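Local coordinates for protein S-adenosylmethionine dependent methyltransferase (PDB 3BKW) that probably transfers a methyl group from S-adenosylmethionine to an acceptor that is not known, at residues Tyr112-Leu117 with Val141-His146; Pro33-Met38 with Phe236-Ala241; Tyr119-Ala124 with Val188-Thr193; Arg46-Gly51 with Tyr68-Asp73. All coordinates share one frame; numbering follows the deposited sequence.

How the interactions relate
Residues 33-38, a helix near the start of the modelled chain, open interaction 2, which closes when strand 236-242 runs past them; the other three contacts are nested inside this long loop. Interaction 4 comes first, joining 46-51 to 68-73 across one beta-alpha-beta unit. Interaction 1 then opens at 112-117 and closes at 141-146, in series with interaction 4 and in the same sheet. Interaction 3 opens at 119-124, before interaction 1 has closed, and closes at 188-193, so these two cross. Interactions 1 and 4 pair strands of the central sheet, and interaction 2 lays helix 32-38 on one of its faces; interaction 3 ties the region after strand 138-145 back to the start of helix 123-133.

Interaction 1: Tyr112-Leu117 with Val141-His146; sequences YSSLAL and VFSTEH
S113 and F142 face each other across two neighbouring parallel strands in the centre of a Rossmann-like class I methyltransferase sheet. S113 N donates to V141 O (3.1 Å), and S143 N returns a nearly linear bond to S113 O (2.9 Å). Beyond S114 the first strand turns away, and L115, at positive phi and psi, still donates its N to S143 O at 3.0 Å, approaching 49° out of the carbonyl plane.

The S143 side chain turns toward this bend. Its CB rests 4.0 Å from L115 CD2. With chi1 at 60°, OG stands between the backbone N and the carbonyl carbon of its own residue and faces the turn: it accepts a weak bond from L115 N (3.1 Å), lies 3.3 Å from S114 CA, and shares a water with S114 OG. A second water is gripped by three groups, donating to S113 OG and S143 O and accepting from L117 N, so this water links the two strands where they part. S113 OG also bonds to L50 O of the next strand.

On the sheet face of S113 and F142, L117 folds back over the second strand. Its CB packs on T144 CG2, and its CD1 methyl makes a CH-pi contact over the F142 ring, 4.0 Å above the plane and displaced toward the rim.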
# COMPACT_ATOMS: atom_id res chain seq x y z
N TYR A 112 18.05 -7.67 1.38
CA TYR A 112 17.73 -6.94 0.16
C TYR A 112 17.31 -7.90 -0.93
O TYR A 112 17.84 -8.98 -1.03
CB TYR A 112 18.96 -6.19 -0.31
CG TYR A 112 18.85 -5.47 -1.65
CD1 TYR A 112 18.35 -4.16 -1.72
CD2 TYR A 112 19.22 -6.10 -2.85
CE1 TYR A 112 18.26 -3.49 -2.96
CE2 TYR A 112 19.13 -5.44 -4.09
CZ TYR A 112 18.66 -4.14 -4.13
OH TYR A 112 18.60 -3.50 -5.38
N SER A 113 16.36 -7.47 -1.77
CA SER A 113 15.97 -8.26 -2.93
C SER A 113 15.41 -7.39 -4.04
O SER A 113 14.44 -6.67 -3.84
CB SER A 113 14.94 -9.30 -2.54
OG SER A 113 14.64 -10.14 -3.65
N SER A 114 16.02 -7.47 -5.22
CA SER A 114 15.56 -6.76 -6.40
C SER A 114 14.85 -7.69 -7.38
O SER A 114 15.47 -8.59 -7.95
CB SER A 114 16.73 -6.09 -7.11
OG SER A 114 16.32 -5.55 -8.36
N LEU A 115 13.55 -7.47 -7.52
CA LEU A 115 12.75 -8.12 -8.57
C LEU A 115 12.85 -9.63 -8.62
O LEU A 115 13.01 -10.24 -9.69
CB LEU A 115 13.12 -7.47 -9.91
CG LEU A 115 12.99 -5.95 -9.99
CD1 LEU A 115 13.40 -5.44 -11.39
CD2 LEU A 115 11.58 -5.49 -9.61
N ALA A 116 12.75 -10.24 -7.45
CA ALA A 116 12.79 -11.70 -7.29
C ALA A 116 11.55 -12.29 -6.62
O ALA A 116 11.14 -13.38 -6.96
CB ALA A 116 14.03 -12.11 -6.46
N LEU A 117 10.98 -11.58 -5.64
CA LEU A 117 9.91 -12.12 -4.83
C LEU A 117 8.60 -12.33 -5.54
O LEU A 117 7.83 -13.19 -5.12
CB LEU A 117 9.72 -11.35 -3.54
CG LEU A 117 10.92 -11.27 -2.58
CD1 LEU A 117 10.35 -10.85 -1.21
CD2 LEU A 117 11.74 -12.51 -2.45
N VAL A 141 14.36 -4.80 2.61
CA VAL A 141 14.05 -3.81 1.60
C VAL A 141 14.03 -4.53 0.26
O VAL A 141 15.01 -5.19 -0.12
CB VAL A 141 15.10 -2.69 1.60
CG1 VAL A 141 14.81 -1.66 0.50
CG2 VAL A 141 15.13 -2.00 2.96
N PHE A 142 12.90 -4.47 -0.44
CA PHE A 142 12.77 -5.18 -1.68
C PHE A 142 11.87 -4.52 -2.71
O PHE A 142 10.98 -3.73 -2.36
CB PHE A 142 12.29 -6.62 -1.39
CG PHE A 142 10.88 -6.73 -0.83
CD1 PHE A 142 9.80 -6.92 -1.68
CD2 PHE A 142 10.63 -6.65 0.56
CE1 PHE A 142 8.48 -7.05 -1.19
CE2 PHE A 142 9.30 -6.78 1.07
CZ PHE A 142 8.23 -6.98 0.17
N SER A 143 12.11 -4.88 -3.97
CA SER A 143 11.30 -4.44 -5.09
C SER A 143 10.66 -5.64 -5.74
O SER A 143 11.25 -6.73 -5.80
CB SER A 143 12.12 -3.68 -6.11
OG SER A 143 13.16 -4.48 -6.63
N THR A 144 9.43 -5.43 -6.20
CA THR A 144 8.69 -6.42 -6.97
C THR A 144 7.91 -5.69 -8.06
O THR A 144 7.72 -4.49 -8.01
CB THR A 144 7.68 -7.24 -6.09
OG1 THR A 144 6.84 -6.34 -5.33
CG2 THR A 144 8.41 -8.18 -5.11
N GLU A 145 7.44 -6.44 -9.05
CA GLU A 145 6.50 -5.90 -10.01
C GLU A 145 5.24 -5.51 -9.25
O GLU A 145 4.78 -6.21 -8.36
CB GLU A 145 6.13 -6.90 -11.10
CG GLU A 145 7.22 -7.05 -12.14
CD GLU A 145 6.91 -8.02 -13.25
OE1 GLU A 145 5.74 -8.38 -13.44
OE2 GLU A 145 7.87 -8.42 -13.92
N HIS A 146 4.72 -4.34 -9.60
CA HIS A 146 3.53 -3.79 -8.94
C HIS A 146 2.29 -4.58 -9.39
O HIS A 146 2.24 -5.02 -10.54
CB HIS A 146 3.38 -2.32 -9.37
CG HIS A 146 2.42 -1.53 -8.53
ND1 HIS A 146 1.05 -1.65 -8.64
CD2 HIS A 146 2.65 -0.57 -7.61
CE1 HIS A 146 0.47 -0.82 -7.80
NE2 HIS A 146 1.42 -0.15 -7.15
O HOH W 1 12.28 -9.08 -4.77
O HOH W 2 14.99 -3.20 -8.16

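Interaction 2: Pro33-Met38 with Phe236-Ala241; sequences PALRAM and FLLVSA
L238 carries most of the apolar contact, its side chain set against the sheet-facing side of helix 32-38; the axis of the helix segment 33-38 runs at 8° to that of strand segment 236-241, 9.0 Å away at closest. Three helix side chains meet the leucine. A34 CB touches L238 CD1 at 3.6 Å, near the outer end of the leucine. L35 crosses it at a slant and brings CD1 to 4.1 Å from L238 CB. M38, present as selenomethionine, crosses it at about a right angle, with SE 3.7 Å from the same CB.

A second kind of contact is methyl against backbone. The M38 chain is bent at its last torsion (chi3 55°), which carries CE past L238 and lays it on the V239-S240 peptide, 3.4 Å from S240 N.

Polar contact is indirect. M38 O receives a hydrogen bond from each of two waters that also meet S240 OG; one of them accepts from that hydroxyl at 3.1 Å, while the other link is weak. S240 is modelled in two conformers, so both bridges hold for one of them and are less certain than the apolar contacts.

Strand 236-242 runs antiparallel between 138-145 and 207-213. The helix spans this part of the sheet: L35 also rests on V141, M38 on H210 and A34 on E212. V239 points to the other face, where L198 and L201 of helix 194-203 meet it.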
# COMPACT_ATOMS: atom_id res chain seq x y z
N PRO A 33 17.81 4.31 -7.55
CA PRO A 33 17.91 5.43 -6.60
C PRO A 33 16.83 5.50 -5.52
O PRO A 33 17.15 5.77 -4.36
CB PRO A 33 17.88 6.65 -7.51
CG PRO A 33 18.43 6.15 -8.81
CD PRO A 33 17.89 4.77 -8.94
N ALA A 34 15.58 5.22 -5.89
CA ALA A 34 14.46 5.18 -4.95
C ALA A 34 14.61 4.07 -3.93
O ALA A 34 14.37 4.29 -2.74
CB ALA A 34 13.16 4.99 -5.70
N LEU A 35 15.04 2.89 -4.38
CA LEU A 35 15.23 1.74 -3.49
C LEU A 35 16.45 1.97 -2.60
O LEU A 35 16.40 1.72 -1.38
CB LEU A 35 15.34 0.45 -4.32
CG LEU A 35 15.17 -0.86 -3.56
CD1 LEU A 35 13.79 -0.92 -2.90
CD2 LEU A 35 15.43 -2.06 -4.48
N ARG A 36 17.54 2.51 -3.18
CA ARG A 36 18.76 2.85 -2.43
C ARG A 36 18.44 3.83 -1.28
O ARG A 36 18.95 3.68 -0.17
CB ARG A 36 19.79 3.47 -3.36
CG ARG A 36 21.11 3.88 -2.68
CD ARG A 36 22.03 4.56 -3.67
NE ARG A 36 21.42 5.76 -4.23
CZ ARG A 36 21.79 6.38 -5.36
NH1 ARG A 36 22.79 5.93 -6.12
NH2 ARG A 36 21.13 7.47 -5.75
N ALA A 37 17.58 4.81 -1.57
CA ALA A 37 17.17 5.81 -0.57
C ALA A 37 16.44 5.21 0.64
O ALA A 37 16.47 5.78 1.73
CB ALA A 37 16.32 6.87 -1.21
N MSE A 38 15.81 4.05 0.42
CA MSE A 38 15.07 3.32 1.45
C MSE A 38 15.93 2.43 2.33
O MSE A 38 15.50 2.01 3.41
CB MSE A 38 13.97 2.51 0.78
CG MSE A 38 12.95 3.38 0.08
SE MSE A 38 11.83 2.39 -1.12
CE MSE A 38 11.14 1.03 0.09
N PHE A 236 6.71 -0.96 -10.63
CA PHE A 236 7.28 -1.56 -9.42
C PHE A 236 6.70 -1.08 -8.12
O PHE A 236 6.28 0.07 -7.99
CB PHE A 236 8.79 -1.27 -9.37
CG PHE A 236 9.53 -1.66 -10.61
CD1 PHE A 236 9.56 -2.99 -11.00
CD2 PHE A 236 10.23 -0.71 -11.36
CE1 PHE A 236 10.25 -3.38 -12.15
CE2 PHE A 236 10.92 -1.10 -12.51
CZ PHE A 236 10.92 -2.44 -12.90
N LEU A 237 6.69 -2.00 -7.16
CA LEU A 237 6.35 -1.74 -5.76
C LEU A 237 7.66 -1.88 -4.98
O LEU A 237 8.33 -2.92 -5.10
CB LEU A 237 5.32 -2.74 -5.24
CG LEU A 237 4.89 -2.55 -3.77
CD1 LEU A 237 4.13 -1.21 -3.58
CD2 LEU A 237 4.04 -3.73 -3.26
N LEU A 238 7.98 -0.87 -4.19
CA LEU A 238 9.18 -0.84 -3.35
C LEU A 238 8.71 -0.85 -1.89
O LEU A 238 7.87 -0.02 -1.51
CB LEU A 238 10.02 0.39 -3.65
CG LEU A 238 10.27 0.72 -5.12
CD1 LEU A 238 11.16 1.99 -5.21
CD2 LEU A 238 10.89 -0.39 -5.92
N VAL A 239 9.23 -1.76 -1.08
CA VAL A 239 8.84 -1.84 0.33
C VAL A 239 10.06 -1.99 1.25
O VAL A 239 11.00 -2.72 0.92
CB VAL A 239 7.90 -3.06 0.62
CG1 VAL A 239 7.46 -3.09 2.09
CG2 VAL A 239 6.68 -3.08 -0.29
N SER A 240 10.03 -1.27 2.38
CA SER A 240 11.00 -1.38 3.47
C SER A 240 10.21 -1.79 4.72
O SER A 240 9.20 -1.16 5.02
CB SER A 240 11.68 -0.05 3.75
OG SER A 240 12.51 -0.14 4.90
N ALA A 241 10.68 -2.82 5.41
CA ALA A 241 10.04 -3.32 6.63
C ALA A 241 11.13 -3.53 7.66
O ALA A 241 12.28 -3.82 7.31
CB ALA A 241 9.31 -4.60 6.36
O HOH W 3 13.07 2.94 4.27
O HOH W 4 15.43 0.53 5.65

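Interaction 3: Tyr119-Ala124 with Val188-Thr193; sequences YVEDVA and VKHHRT. With EDO (1,2-ethanediol), chain D; EDO (1,2-ethanediol), chain C; EDO (1,2-ethanediol), chain E.
The turn that leads into helix 123-133 is held against the end of strand 189-191 by R192, whose guanidinium hydrogen-bonds the carbonyl of V120. NH1 and NH2 of R192 both donate end-on to the single oxygen V120 O, at 3.1 and 3.0 Å, with that oxygen close to the guanidinium plane. The chain bends at chi3 (-78°), turning this end of the group toward the turn. V123 CG1 lies over the centre of one guanidinium face, 3.4 Å above it; H190 O lies above the opposite face, toward the rim. The group is thus sandwiched as well as gripped, and its NE donates to O1 of a 1,2-ethanediol at 2.8 Å.

H190 supplies the other half of the contact. Its ring lies flat against E121, whose CA sits over the ring centre in a CH-pi contact (3.7 Å, 5° from the normal). ND1 pairs with a hydroxyl of a second ethanediol (2.8 Å), and NE2 pairs with a water, both partners in the ring plane. These diols probably come from the crystallisation liquor. Y119 meets V188 O with its ring edge, CD1 at 3.5 Å, while a water donates to both Y119 O and V188 O.

Around the contact, H190 also has a backbone bond to H118, and K189 reaches the other way to salt bridges with E145 and D181. Strand 176-178 pairs with 189-191, and T193, at the N-cap position of helix 194-203, packs on E213 of the second subunit.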
# COMPACT_ATOMS: atom_id res chain seq x y z
N TYR A 119 8.33 -13.98 -8.14
CA TYR A 119 8.41 -15.36 -8.64
C TYR A 119 8.27 -16.45 -7.56
O TYR A 119 8.28 -17.63 -7.88
CB TYR A 119 9.72 -15.56 -9.41
CG TYR A 119 9.89 -14.56 -10.55
CD1 TYR A 119 8.92 -14.44 -11.56
CD2 TYR A 119 11.02 -13.74 -10.63
CE1 TYR A 119 9.06 -13.52 -12.61
CE2 TYR A 119 11.17 -12.82 -11.70
CZ TYR A 119 10.18 -12.73 -12.68
OH TYR A 119 10.27 -11.82 -13.74
N VAL A 120 8.08 -16.03 -6.30
CA VAL A 120 7.99 -16.94 -5.15
C VAL A 120 6.52 -17.17 -4.85
O VAL A 120 5.84 -16.21 -4.53
CB VAL A 120 8.75 -16.36 -3.92
CG1 VAL A 120 8.55 -17.24 -2.70
CG2 VAL A 120 10.24 -16.24 -4.25
N GLU A 121 6.05 -18.42 -4.91
CA GLU A 121 4.64 -18.72 -4.69
C GLU A 121 4.22 -18.49 -3.24
O GLU A 121 3.23 -17.79 -3.00
CB GLU A 121 4.31 -20.16 -5.10
CG GLU A 121 2.81 -20.46 -5.10
CD GLU A 121 2.44 -21.77 -5.78
OE1 GLU A 121 3.30 -22.67 -5.91
OE2 GLU A 121 1.27 -21.89 -6.19
N ASP A 122 4.97 -19.07 -2.30
CA ASP A 122 4.68 -18.95 -0.87
C ASP A 122 5.56 -17.84 -0.28
O ASP A 122 6.55 -18.10 0.42
CB ASP A 122 4.87 -20.30 -0.17
CG ASP A 122 4.35 -20.32 1.26
OD1 ASP A 122 3.89 -19.27 1.77
OD2 ASP A 122 4.42 -21.41 1.87
N VAL A 123 5.18 -16.60 -0.56
CA VAL A 123 6.00 -15.46 -0.16
C VAL A 123 5.99 -15.27 1.36
O VAL A 123 6.99 -14.86 1.92
CB VAL A 123 5.64 -14.18 -0.93
CG1 VAL A 123 4.37 -13.52 -0.40
CG2 VAL A 123 6.80 -13.22 -0.90
N ALA A 124 4.86 -15.59 2.01
CA ALA A 124 4.75 -15.51 3.47
C ALA A 124 5.80 -16.38 4.17
O ALA A 124 6.43 -15.93 5.14
CB ALA A 124 3.34 -15.85 3.96
N VAL A 188 6.77 -17.67 -14.37
CA VAL A 188 5.40 -17.53 -13.85
C VAL A 188 5.57 -16.59 -12.66
O VAL A 188 6.42 -16.84 -11.81
CB VAL A 188 4.81 -18.87 -13.35
CG1 VAL A 188 3.45 -18.65 -12.69
CG2 VAL A 188 4.68 -19.88 -14.51
N LYS A 189 4.80 -15.52 -12.65
CA LYS A 189 4.82 -14.54 -11.55
C LYS A 189 3.55 -14.71 -10.75
O LYS A 189 2.58 -15.29 -11.23
CB LYS A 189 5.00 -13.13 -12.06
CG LYS A 189 3.99 -12.61 -13.07
CD LYS A 189 4.53 -11.30 -13.64
CE LYS A 189 3.76 -10.81 -14.79
NZ LYS A 189 4.48 -9.61 -15.38
N HIS A 190 3.58 -14.21 -9.53
CA HIS A 190 2.48 -14.36 -8.58
C HIS A 190 1.89 -13.03 -8.25
O HIS A 190 2.52 -12.19 -7.61
CB HIS A 190 3.00 -15.10 -7.35
CG HIS A 190 3.46 -16.47 -7.70
ND1 HIS A 190 2.60 -17.54 -7.81
CD2 HIS A 190 4.66 -16.91 -8.13
CE1 HIS A 190 3.27 -18.60 -8.21
NE2 HIS A 190 4.53 -18.25 -8.40
N HIS A 191 0.67 -12.84 -8.75
CA HIS A 191 -0.06 -11.62 -8.56
C HIS A 191 -0.64 -11.59 -7.16
O HIS A 191 -1.41 -12.48 -6.78
CB HIS A 191 -1.17 -11.46 -9.58
CG HIS A 191 -2.00 -10.24 -9.35
ND1 HIS A 191 -1.50 -8.96 -9.48
CD2 HIS A 191 -3.29 -10.11 -8.98
CE1 HIS A 191 -2.46 -8.10 -9.19
NE2 HIS A 191 -3.55 -8.77 -8.88
N ARG A 192 -0.22 -10.57 -6.40
CA ARG A 192 -0.71 -10.33 -5.05
C ARG A 192 -0.90 -8.83 -4.96
O ARG A 192 -0.02 -8.08 -5.40
CB ARG A 192 0.31 -10.78 -3.99
CG ARG A 192 0.41 -12.29 -3.82
CD ARG A 192 1.50 -12.69 -2.83
NE ARG A 192 2.85 -12.62 -3.40
CZ ARG A 192 3.60 -13.66 -3.83
NH1 ARG A 192 3.19 -14.93 -3.72
NH2 ARG A 192 4.82 -13.41 -4.31
N THR A 193 -2.00 -8.41 -4.34
CA THR A 193 -2.29 -6.98 -4.19
C THR A 193 -1.30 -6.35 -3.19
O THR A 193 -0.63 -7.07 -2.43
CB THR A 193 -3.74 -6.76 -3.70
OG1 THR A 193 -3.87 -7.25 -2.37
CG2 THR A 193 -4.79 -7.44 -4.64
C1 EDO D . -0.62 -15.91 -4.91
O1 EDO D . -0.49 -14.85 -5.86
C2 EDO D . 0.34 -17.03 -5.29
O2 EDO D . 0.08 -17.52 -6.62
C1 EDO C . 4.81 -9.57 -3.88
O1 EDO C . 3.97 -10.12 -2.85
C2 EDO C . 4.10 -9.54 -5.25
O2 EDO C . 4.09 -10.81 -5.88
C1 EDO E . 1.42 -19.75 3.91
O1 EDO E . 2.76 -19.32 4.11
C2 EDO E . 0.74 -19.99 5.25
O2 EDO E . 0.78 -18.82 6.10
O HOH W 5 7.93 -18.72 -10.60
O HOH W 6 6.40 -20.26 -9.21

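Interaction 4: Arg46-Gly51 with Tyr68-Asp73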
# COMPACT_ATOMS: atom_id res chain seq x y z
N ARG A 46 25.82 -6.68 8.10
CA ARG A 46 25.80 -8.03 7.56
C ARG A 46 24.55 -8.02 6.68
O ARG A 46 23.46 -7.70 7.16
CB ARG A 46 25.66 -9.04 8.67
CG ARG A 46 26.81 -8.99 9.68
CD ARG A 46 26.46 -9.81 10.89
NE ARG A 46 25.32 -9.21 11.59
CZ ARG A 46 24.56 -9.82 12.49
NH1 ARG A 46 24.79 -11.07 12.89
NH2 ARG A 46 23.54 -9.16 13.02
N ILE A 47 24.73 -8.34 5.40
CA ILE A 47 23.67 -8.22 4.40
C ILE A 47 23.47 -9.50 3.61
O ILE A 47 24.45 -10.17 3.26
CB ILE A 47 24.01 -7.08 3.40
CG1 ILE A 47 24.30 -5.76 4.14
CG2 ILE A 47 22.87 -6.88 2.37
CD1 ILE A 47 24.73 -4.59 3.25
N VAL A 48 22.20 -9.83 3.33
CA VAL A 48 21.88 -10.94 2.43
C VAL A 48 21.12 -10.36 1.23
O VAL A 48 20.19 -9.56 1.42
CB VAL A 48 21.13 -12.11 3.11
CG1 VAL A 48 19.81 -11.67 3.76
CG2 VAL A 48 20.91 -13.26 2.12
N ASP A 49 21.52 -10.76 0.02
CA ASP A 49 20.90 -10.34 -1.23
C ASP A 49 20.18 -11.54 -1.80
O ASP A 49 20.82 -12.50 -2.21
CB ASP A 49 21.98 -9.83 -2.19
CG ASP A 49 21.42 -9.31 -3.49
OD1 ASP A 49 20.22 -9.47 -3.74
OD2 ASP A 49 22.18 -8.69 -4.25
N LEU A 50 18.85 -11.49 -1.79
CA LEU A 50 18.02 -12.60 -2.26
C LEU A 50 17.71 -12.42 -3.74
O LEU A 50 16.93 -11.54 -4.12
CB LEU A 50 16.72 -12.69 -1.43
CG LEU A 50 16.82 -12.76 0.09
CD1 LEU A 50 15.46 -12.67 0.76
CD2 LEU A 50 17.52 -14.02 0.51
N GLY A 51 18.34 -13.26 -4.57
CA GLY A 51 18.21 -13.21 -6.04
C GLY A 51 19.22 -12.19 -6.53
O GLY A 51 18.88 -11.23 -7.23
N TYR A 68 29.83 -7.79 5.73
CA TYR A 68 29.66 -9.09 5.11
C TYR A 68 28.43 -9.09 4.21
O TYR A 68 27.39 -8.56 4.61
CB TYR A 68 29.51 -10.16 6.20
CG TYR A 68 29.12 -11.54 5.69
CD1 TYR A 68 29.97 -12.23 4.82
CD2 TYR A 68 27.92 -12.15 6.08
CE1 TYR A 68 29.63 -13.51 4.34
CE2 TYR A 68 27.57 -13.44 5.60
CZ TYR A 68 28.43 -14.10 4.73
OH TYR A 68 28.13 -15.35 4.25
N VAL A 69 28.57 -9.66 3.01
CA VAL A 69 27.46 -9.78 2.05
C VAL A 69 27.35 -11.24 1.59
O VAL A 69 28.34 -11.82 1.16
CB VAL A 69 27.63 -8.86 0.81
CG1 VAL A 69 26.38 -8.95 -0.08
CG2 VAL A 69 27.83 -7.41 1.25
N LEU A 70 26.15 -11.81 1.71
CA LEU A 70 25.83 -13.15 1.21
C LEU A 70 24.88 -12.93 0.04
O LEU A 70 23.77 -12.42 0.23
CB LEU A 70 25.16 -14.01 2.28
CG LEU A 70 24.65 -15.40 1.83
CD1 LEU A 70 25.79 -16.29 1.28
CD2 LEU A 70 23.93 -16.08 2.97
N GLY A 71 25.33 -13.28 -1.16
CA GLY A 71 24.53 -13.18 -2.38
C GLY A 71 24.00 -14.55 -2.73
O GLY A 71 24.78 -15.49 -2.88
N LEU A 72 22.68 -14.67 -2.86
CA LEU A 72 22.02 -15.93 -3.19
C LEU A 72 21.29 -15.86 -4.52
O LEU A 72 20.56 -14.92 -4.78
CB LEU A 72 21.03 -16.28 -2.10
CG LEU A 72 21.57 -16.40 -0.68
CD1 LEU A 72 20.43 -16.84 0.27
CD2 LEU A 72 22.74 -17.36 -0.60
N ASP A 73 21.46 -16.91 -5.34
CA ASP A 73 20.78 -17.01 -6.64
C ASP A 73 20.67 -18.50 -7.00
O ASP A 73 21.42 -19.32 -6.50
CB ASP A 73 21.55 -16.21 -7.71
CG ASP A 73 20.69 -15.82 -8.89
OD1 ASP A 73 20.14 -14.69 -8.88
OD2 ASP A 73 20.53 -16.66 -9.81
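The carboxylate of D73 is the flat group that meets the other strand: its OD1 lies 3.6 Å from G51 C, beside the glycine backbone, and its two oxygens are held by G53 N and S75 N. The guanidinium of R46 turns away instead, to D109 and S135.

Between these ends the two parallel strands are zipped by five backbone bonds, from I47 N to Y68 O through to G51 N to L72 O. Those in the middle are straight, with D49 N to L70 O at 2.8 Å and L72 N to D49 O at 2.9 Å. The last is more bent, 135° at the hydrogen, at the point where the first strand ends; G51 itself has positive phi.

V48, L50, L70 and L72 share one face. L72 CD1, V48 CG2 and L50 CD2 form a three-methyl cluster, L72 CD1 being 4.1 Å from each of the other two, and V48 CG2 also touches L70 CD2 (4.2 Å). The face of I47, D49 and V69 is covered by F57 and C58 of helix 56-63, the crossover helix of this beta-alpha-beta unit.

The pairing sets the glycine-rich loop after G51 beside D73. In related class I methyltransferases this loop and the acidic residue ending the second strand line the S-adenosylmethionine site, the acid usually binding the ribose; D73 is consistent with that role, while its bond to G53 N ties it to the loop and probably helps hold the loop's shape.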